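Long-range contact in DNA methyltransferase (Nicotiana tabacum, PDB 4ONQ), which is probably a plant de novo DNA (cytosine-5-)-methyltransferase, represented here by its catalytic domain with the inhibitor sinefungin bound: residues Q133-I138 and W164-V169. The protein carries 5 engineered substitutions. Numbering follows the deposited sequence.
Sequences QLTNRI and WNLVWV
L134, T135 and I138 of helix 132-143 pack against W164 and L166, where helix 151-164 passes into strand 166-170. Strands 166-170 and 173-176 form an antiparallel beta hairpin, and helix 132-143 packs on it. The unit belongs to the DRM-type methyltransferase domain but sits about 25 Å (centre to centre) from the middle of the chain. The axes of segments 133-138 and 166-169 approach to 11.3 Å at an angle of 58°, and side chains bridge the gap.

One interaction is a CH-pi contact. L134 places CD2 over one face of the W164 indole, above its five-membered ring. CD2 is 3.7 Å from the centroid of that ring and 23° off the ring normal. The nearest ring atom is W164 CD1, 3.4 Å from L134 CD2. The CG of L134 is anti to the backbone N (chi1 173°), which lets CD2 reach the indole.

The remaining contacts are apolar, and L166 is their hub. Its CD1 touches L134 CD2 at 4.1 Å. Its other methyl, CD2, lies 4.3 Å from T135 CG2, a looser touch. T135 turns its hydroxyl back to the helix, where OG1 hydrogen-bonds A132 O.

Neighbouring elements add to the cluster. V157 and Q160 of helix 151-164 touch I138, C161 touches L166, and V174 of the partner strand meets T135 and I138. Between I138 and L166 the methyl ends meet, I138 CD1 lying 3.6 Å from L166 CD1.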
loop_
_atom_site.group_PDB
_atom_site.type_symbol
_atom_site.label_atom_id
_atom_site.label_comp_id
_atom_site.label_asym_id
_atom_site.label_seq_id
_atom_site.Cartn_x
_atom_site.Cartn_y
_atom_site.Cartn_z
ATOM N N GLN A 133 15.307 -21.113 -12.160
ATOM C CA GLN A 133 16.654 -21.572 -11.859
ATOM C C GLN A 133 16.863 -21.694 -10.353
ATOM O O GLN A 133 17.342 -22.713 -9.855
ATOM C CB GLN A 133 17.669 -20.609 -12.473
ATOM C CG GLN A 133 19.060 -21.174 -12.622
ATOM C CD GLN A 133 19.862 -21.061 -11.349
ATOM O OE1 GLN A 133 20.627 -21.961 -11.005
ATOM N NE2 GLN A 133 19.695 -19.947 -10.639
ATOM N N LEU A 134 16.477 -20.654 -9.630
ATOM C CA LEU A 134 16.605 -20.635 -8.179
ATOM C C LEU A 134 15.767 -21.715 -7.487
ATOM O O LEU A 134 16.267 -22.418 -6.610
ATOM C CB LEU A 134 16.231 -19.251 -7.651
ATOM C CG LEU A 134 16.155 -19.082 -6.136
ATOM C CD1 LEU A 134 17.508 -19.345 -5.481
ATOM C CD2 LEU A 134 15.657 -17.685 -5.817
ATOM N N THR A 135 14.498 -21.850 -7.875
ATOM C CA THR A 135 13.637 -22.845 -7.240
ATOM C C THR A 135 14.112 -24.254 -7.591
ATOM O O THR A 135 13.871 -25.209 -6.853
ATOM C CB THR A 135 12.134 -22.664 -7.602
ATOM O OG1 THR A 135 11.942 -22.778 -9.022
ATOM C CG2 THR A 135 11.621 -21.321 -7.121
ATOM N N ASN A 136 14.791 -24.374 -8.727
ATOM C CA ASN A 136 15.461 -25.614 -9.082
ATOM C C ASN A 136 16.619 -25.893 -8.128
ATOM O O ASN A 136 16.751 -26.999 -7.599
ATOM C CB ASN A 136 15.964 -25.557 -10.517
ATOM C CG ASN A 136 16.364 -26.918 -11.047
ATOM O OD1 ASN A 136 15.754 -27.931 -10.711
ATOM N ND2 ASN A 136 17.394 -26.945 -11.880
ATOM N N ARG A 137 17.455 -24.881 -7.901
ATOM C CA ARG A 137 18.554 -25.019 -6.952
ATOM C C ARG A 137 18.033 -25.459 -5.586
ATOM O O ARG A 137 18.633 -26.313 -4.933
ATOM C CB ARG A 137 19.357 -23.717 -6.818
ATOM C CG ARG A 137 20.031 -23.231 -8.104
ATOM C CD ARG A 137 20.667 -24.368 -8.901
ATOM N NE ARG A 137 21.575 -25.182 -8.099
ATOM C CZ ARG A 137 22.192 -26.272 -8.545
ATOM N NH1 ARG A 137 22.009 -26.680 -9.795
ATOM N NH2 ARG A 137 22.997 -26.952 -7.739
ATOM N N ILE A 138 16.907 -24.887 -5.168
ATOM C CA ILE A 138 16.331 -25.204 -3.862
ATOM C C ILE A 138 15.804 -26.640 -3.829
ATOM O O ILE A 138 16.076 -27.404 -2.881
ATOM C CB ILE A 138 15.235 -24.189 -3.475
ATOM C CG1 ILE A 138 15.874 -22.822 -3.221
ATOM C CG2 ILE A 138 14.487 -24.641 -2.244
ATOM C CD1 ILE A 138 14.890 -21.755 -2.825
ATOM N N TRP A 164 13.372 -13.818 -1.546
ATOM C CA TRP A 164 12.517 -13.808 -2.727
ATOM C C TRP A 164 11.049 -14.089 -2.427
ATOM O O TRP A 164 10.242 -14.186 -3.349
ATOM C CB TRP A 164 13.033 -14.820 -3.752
ATOM C CG TRP A 164 14.342 -14.429 -4.344
ATOM C CD1 TRP A 164 15.581 -14.814 -3.922
ATOM C CD2 TRP A 164 14.547 -13.563 -5.464
ATOM N NE1 TRP A 164 16.547 -14.248 -4.720
ATOM C CE2 TRP A 164 15.938 -13.475 -5.672
ATOM C CE3 TRP A 164 13.689 -12.867 -6.322
ATOM C CZ2 TRP A 164 16.493 -12.708 -6.692
ATOM C CZ3 TRP A 164 14.241 -12.110 -7.339
ATOM C CH2 TRP A 164 15.629 -12.034 -7.514
ATOM N N ASN A 165 10.709 -14.214 -1.146
ATOM C CA ASN A 165 9.343 -14.533 -0.744
ATOM C C ASN A 165 8.830 -15.802 -1.425
ATOM O O ASN A 165 7.765 -15.810 -2.045
ATOM C CB ASN A 165 8.405 -13.350 -0.995
ATOM C CG ASN A 165 8.371 -12.375 0.173
ATOM O OD1 ASN A 165 8.652 -12.748 1.310
ATOM N ND2 ASN A 165 8.017 -11.123 -0.104
ATOM N N LEU A 166 9.607 -16.875 -1.313
ATOM C CA LEU A 166 9.213 -18.161 -1.865
ATOM C C LEU A 166 8.366 -18.918 -0.858
ATOM O O LEU A 166 8.625 -18.868 0.338
ATOM C CB LEU A 166 10.447 -18.971 -2.242
ATOM C CG LEU A 166 11.354 -18.251 -3.234
ATOM C CD1 LEU A 166 12.611 -19.052 -3.461
ATOM C CD2 LEU A 166 10.636 -18.003 -4.551
ATOM N N VAL A 167 7.341 -19.604 -1.346
ATOM C CA VAL A 167 6.442 -20.352 -0.484
ATOM C C VAL A 167 6.428 -21.809 -0.928
ATOM O O VAL A 167 6.637 -22.103 -2.098
ATOM C CB VAL A 167 5.017 -19.766 -0.535
ATOM C CG1 VAL A 167 5.008 -18.340 0.029
ATOM C CG2 VAL A 167 4.484 -19.776 -1.966
ATOM N N TRP A 168 6.195 -22.718 0.010
ATOM C CA TRP A 168 6.163 -24.141 -0.308
ATOM C C TRP A 168 4.829 -24.523 -0.923
ATOM O O TRP A 168 3.780 -24.180 -0.387
ATOM C CB TRP A 168 6.440 -24.987 0.938
ATOM C CG TRP A 168 7.788 -24.713 1.524
ATOM C CD1 TRP A 168 8.101 -23.773 2.468
ATOM C CD2 TRP A 168 9.016 -25.373 1.190
ATOM N NE1 TRP A 168 9.450 -23.814 2.747
ATOM C CE2 TRP A 168 10.033 -24.786 1.976
ATOM C CE3 TRP A 168 9.356 -26.401 0.303
ATOM C CZ2 TRP A 168 11.364 -25.197 1.904
ATOM C CZ3 TRP A 168 10.678 -26.806 0.230
ATOM C CH2 TRP A 168 11.667 -26.202 1.027
ATOM N N VAL A 169 4.875 -25.220 -2.057
ATOM C CA VAL A 169 3.655 -25.630 -2.753
ATOM C C VAL A 169 3.608 -27.133 -2.991
ATOM O O VAL A 169 2.628 -27.663 -3.506
ATOM C CB VAL A 169 3.496 -24.900 -4.099
ATOM C CG1 VAL A 169 3.265 -23.414 -3.861
ATOM C CG2 VAL A 169 4.716 -25.133 -4.972
#